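Local coordinates for ABC transporter, periplasmic substrate-binding protein (Thermotoga maritima, PDB 2HPG), which probably captures an organic solute in the periplasm and passes it to a tripartite ATP-independent (TRAP) membrane transporter, at residues Leu159-Pro164 with Gly199-Tyr204. Sequence-based numbering, arbitrary orientation.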
ATOM      1  N   LEU A 159      -4.906  13.731 -19.650  1.00 22.89           N
ATOM      2  CA  LEU A 159      -3.749  12.844 -19.544  1.00 22.42           C
ATOM      3  C   LEU A 159      -4.159  11.434 -19.114  1.00 21.87           C
ATOM      4  O   LEU A 159      -4.786  11.263 -18.074  1.00 21.90           O
ATOM      5  CB  LEU A 159      -2.698  13.392 -18.570  1.00 22.87           C
ATOM      6  CG  LEU A 159      -1.881  14.635 -18.972  1.00 23.43           C
ATOM      7  CD1 LEU A 159      -0.672  14.756 -18.066  1.00 22.39           C
ATOM      8  CD2 LEU A 159      -1.435  14.613 -20.416  1.00 24.04           C
ATOM      9  N   ARG A 160      -3.785  10.438 -19.916  1.00 20.50           N
ATOM     10  CA  ARG A 160      -4.005   9.043 -19.560  1.00 19.88           C
ATOM     11  C   ARG A 160      -2.909   8.628 -18.587  1.00 19.08           C
ATOM     12  O   ARG A 160      -1.781   8.431 -18.987  1.00 18.77           O
ATOM     13  CB  ARG A 160      -3.966   8.133 -20.791  1.00 20.17           C
ATOM     14  CG  ARG A 160      -5.135   8.292 -21.779  1.00 20.21           C
ATOM     15  CD  ARG A 160      -4.885   9.288 -22.871  1.00 20.67           C
ATOM     16  NE  ARG A 160      -3.551   9.180 -23.470  1.00 21.58           N
ATOM     17  CZ  ARG A 160      -3.162   8.249 -24.332  1.00 21.52           C
ATOM     18  NH1 ARG A 160      -4.009   7.326 -24.772  1.00 22.66           N
ATOM     19  NH2 ARG A 160      -1.903   8.257 -24.780  1.00 20.26           N
ATOM     20  N   ILE A 161      -3.256   8.488 -17.316  1.00 17.89           N
ATOM     21  CA  ILE A 161      -2.285   8.101 -16.270  1.00 17.42           C
ATOM     22  C   ILE A 161      -2.588   6.713 -15.722  1.00 17.57           C
ATOM     23  O   ILE A 161      -3.691   6.455 -15.224  1.00 17.37           O
ATOM     24  CB  ILE A 161      -2.338   9.094 -15.085  1.00 17.43           C
ATOM     25  CG1 ILE A 161      -1.927  10.506 -15.533  1.00 16.53           C
ATOM     26  CG2 ILE A 161      -1.472   8.632 -13.953  1.00 15.50           C
ATOM     27  CD1 ILE A 161      -0.498  10.605 -16.115  1.00 16.74           C
ATOM     28  N   ARG A 162      -1.605   5.827 -15.773  1.00 17.49           N
ATOM     29  CA  ARG A 162      -1.846   4.461 -15.366  1.00 17.58           C
ATOM     30  C   ARG A 162      -1.813   4.427 -13.847  1.00 17.23           C
ATOM     31  O   ARG A 162      -0.990   5.102 -13.197  1.00 15.56           O
ATOM     32  CB  ARG A 162      -0.886   3.466 -16.042  1.00 18.43           C
ATOM     33  CG  ARG A 162       0.154   2.835 -15.178  1.00 20.08           C
ATOM     34  CD  ARG A 162      -0.238   1.544 -14.518  1.00 20.19           C
ATOM     35  NE  ARG A 162       0.359   1.519 -13.208  1.00 21.74           N
ATOM     36  CZ  ARG A 162       0.423   0.507 -12.348  1.00 18.71           C
ATOM     37  NH1 ARG A 162       0.052  -0.730 -12.612  1.00 20.21           N
ATOM     38  NH2 ARG A 162       0.969   0.766 -11.172  1.00 18.59           N
ATOM     39  N   THR A 163      -2.772   3.697 -13.287  1.00 17.24           N
ATOM     40  CA  THR A 163      -2.877   3.528 -11.828  1.00 17.30           C
ATOM     41  C   THR A 163      -3.473   2.122 -11.608  1.00 16.97           C
ATOM     42  O   THR A 163      -4.059   1.575 -12.531  1.00 15.74           O
ATOM     43  CB  THR A 163      -3.718   4.677 -11.229  1.00 18.02           C
ATOM     44  OG1 THR A 163      -3.636   4.659  -9.800  1.00 17.89           O
ATOM     45  CG2 THR A 163      -5.163   4.583 -11.695  1.00 17.46           C
ATOM     46  N   PRO A 164      -3.245   1.495 -10.438  1.00 17.51           N
ATOM     47  CA  PRO A 164      -3.763   0.136 -10.212  1.00 17.78           C
ATOM     48  C   PRO A 164      -5.268   0.021 -10.458  1.00 18.97           C
ATOM     49  O   PRO A 164      -5.953   1.033 -10.546  1.00 19.44           O
ATOM     50  CB  PRO A 164      -3.405  -0.120  -8.764  1.00 17.81           C
ATOM     51  CG  PRO A 164      -2.204   0.697  -8.547  1.00 18.12           C
ATOM     52  CD  PRO A 164      -2.434   1.946  -9.294  1.00 17.27           C
ATOM     53  N   GLY A 199       1.526   8.679 -18.801  1.00 18.03           N
ATOM     54  CA  GLY A 199       2.328   8.666 -17.578  1.00 17.06           C
ATOM     55  C   GLY A 199       1.794   7.686 -16.563  1.00 15.65           C
ATOM     56  O   GLY A 199       0.944   6.842 -16.865  1.00 16.11           O
ATOM     57  N   ALA A 200       2.330   7.783 -15.356  1.00 15.43           N
ATOM     58  CA  ALA A 200       1.984   6.888 -14.261  1.00 14.69           C
ATOM     59  C   ALA A 200       2.051   7.676 -12.961  1.00 14.81           C
ATOM     60  O   ALA A 200       2.219   8.892 -12.961  1.00 15.83           O
ATOM     61  CB  ALA A 200       2.947   5.692 -14.215  1.00 14.26           C
ATOM     62  N   GLU A 201       1.876   6.987 -11.841  1.00 13.94           N
ATOM     63  CA  GLU A 201       1.976   7.620 -10.553  1.00 14.01           C
ATOM     64  C   GLU A 201       2.539   6.555  -9.634  1.00 13.43           C
ATOM     65  O   GLU A 201       1.972   5.476  -9.521  1.00 13.84           O
ATOM     66  CB  GLU A 201       0.609   8.168 -10.116  1.00 14.37           C
ATOM     67  CG  GLU A 201      -0.524   7.197 -10.102  1.00 15.53           C
ATOM     68  CD  GLU A 201      -0.633   6.382  -8.835  1.00 17.24           C
ATOM     69  OE1 GLU A 201      -1.143   5.250  -8.902  1.00 18.02           O
ATOM     70  OE2 GLU A 201      -0.205   6.856  -7.778  1.00 18.80           O
ATOM     71  N   LEU A 202       3.723   6.810  -9.091  1.00 13.22           N
ATOM     72  CA  LEU A 202       4.566   5.758  -8.523  1.00 13.18           C
ATOM     73  C   LEU A 202       5.484   6.337  -7.456  1.00 12.55           C
ATOM     74  O   LEU A 202       5.567   7.538  -7.285  1.00 11.52           O
ATOM     75  CB  LEU A 202       5.438   5.128  -9.626  1.00 14.20           C
ATOM     76  CG  LEU A 202       4.742   4.324 -10.732  1.00 13.61           C
ATOM     77  CD1 LEU A 202       5.736   3.962 -11.851  1.00 15.13           C
ATOM     78  CD2 LEU A 202       4.056   3.049 -10.227  1.00 10.69           C
ATOM     79  N   THR A 203       6.184   5.460  -6.740  1.00 13.61           N
ATOM     80  CA  THR A 203       7.273   5.863  -5.874  1.00 13.54           C
ATOM     81  C   THR A 203       8.565   5.994  -6.690  1.00 14.88           C
ATOM     82  O   THR A 203       8.630   5.508  -7.805  1.00 15.42           O
ATOM     83  CB  THR A 203       7.517   4.795  -4.833  1.00 13.68           C
ATOM     84  OG1 THR A 203       7.988   3.627  -5.496  1.00 12.67           O
ATOM     85  CG2 THR A 203       6.214   4.485  -4.083  1.00 12.15           C
ATOM     86  N   TYR A 204       9.584   6.647  -6.124  1.00 14.96           N
ATOM     87  CA  TYR A 204      10.867   6.811  -6.804  1.00 15.53           C
ATOM     88  C   TYR A 204      11.557   5.452  -7.027  1.00 15.30           C
ATOM     89  O   TYR A 204      12.225   5.243  -8.036  1.00 15.67           O
ATOM     90  CB  TYR A 204      11.778   7.748  -5.996  1.00 15.82           C
ATOM     91  CG  TYR A 204      11.501   9.251  -6.152  1.00 15.65           C
ATOM     92  CD1 TYR A 204      11.969   9.945  -7.249  1.00 14.53           C
ATOM     93  CD2 TYR A 204      10.803   9.970  -5.176  1.00 15.41           C
ATOM     94  CE1 TYR A 204      11.788  11.288  -7.368  1.00 15.24           C
ATOM     95  CE2 TYR A 204      10.602  11.336  -5.304  1.00 14.95           C
ATOM     96  CZ  TYR A 204      11.086  11.981  -6.415  1.00 16.23           C
ATOM     97  OH  TYR A 204      10.905  13.341  -6.612  1.00 15.87           O
TER
HETATM   98  O   HOH W   1       0.670   4.030 -11.575  1.00 14.47           O
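I161 lies over the backbone of G199, its CD1 3.7 Å from G199 CA and equally near G199 C, while its CG2, anti to the backbone N, reaches the peptide after A200. This is the tight part of the contact: G199 brings no side chain, and the isoleucine's CD1 rests directly on its main chain. The same pair forms a parallel bridge. R162 N donates to G199 O over 3.0 Å, and the bond is almost straight, with 172° at the hydrogen. The return bond from G199 N to R160 O is weak, bent and longer, at 3.3 Å. Strands 160-162 and 199-202 run in the same general direction but at 38° to each other. Their pairing is firm at I161 and G199, whereas R162 O and E201 N, 3.7 Å apart, make no direct bond. A water lies between these backbones, close to R162 O (2.6 Å) and accepting from R162 NE and E201 N. Strand 160-162 is the middle of three parallel strands, 179-181, 160-162 and 199-202, within the mixed sheet of a family 7 periplasmic solute-binding protein; 199-202 continues the sheet to strand 130-146. On the looser side, R162 meets the partner strand at few points: bent at chi2 and chi3, it brings CG to A200 CB and NH2 to 4.0 Å from L202 CD2, which sits obliquely to the guanidinium plane, while NH1 is held by V183 O. Next along the chain, T163 OG1 donates to E201 OE1 over 2.7 Å, approaching from above the carboxylate plane. In E201, chi1 (55°) sets CG between backbone N and carbonyl carbon, and a bend at chi2 carries the carboxylate to the hydroxyl. R142 forms a salt bridge with the same OE1 and H224 bonds to OE2, so both oxygens of this buried carboxylate are engaged, and its negative charge is probably offset by the arginine.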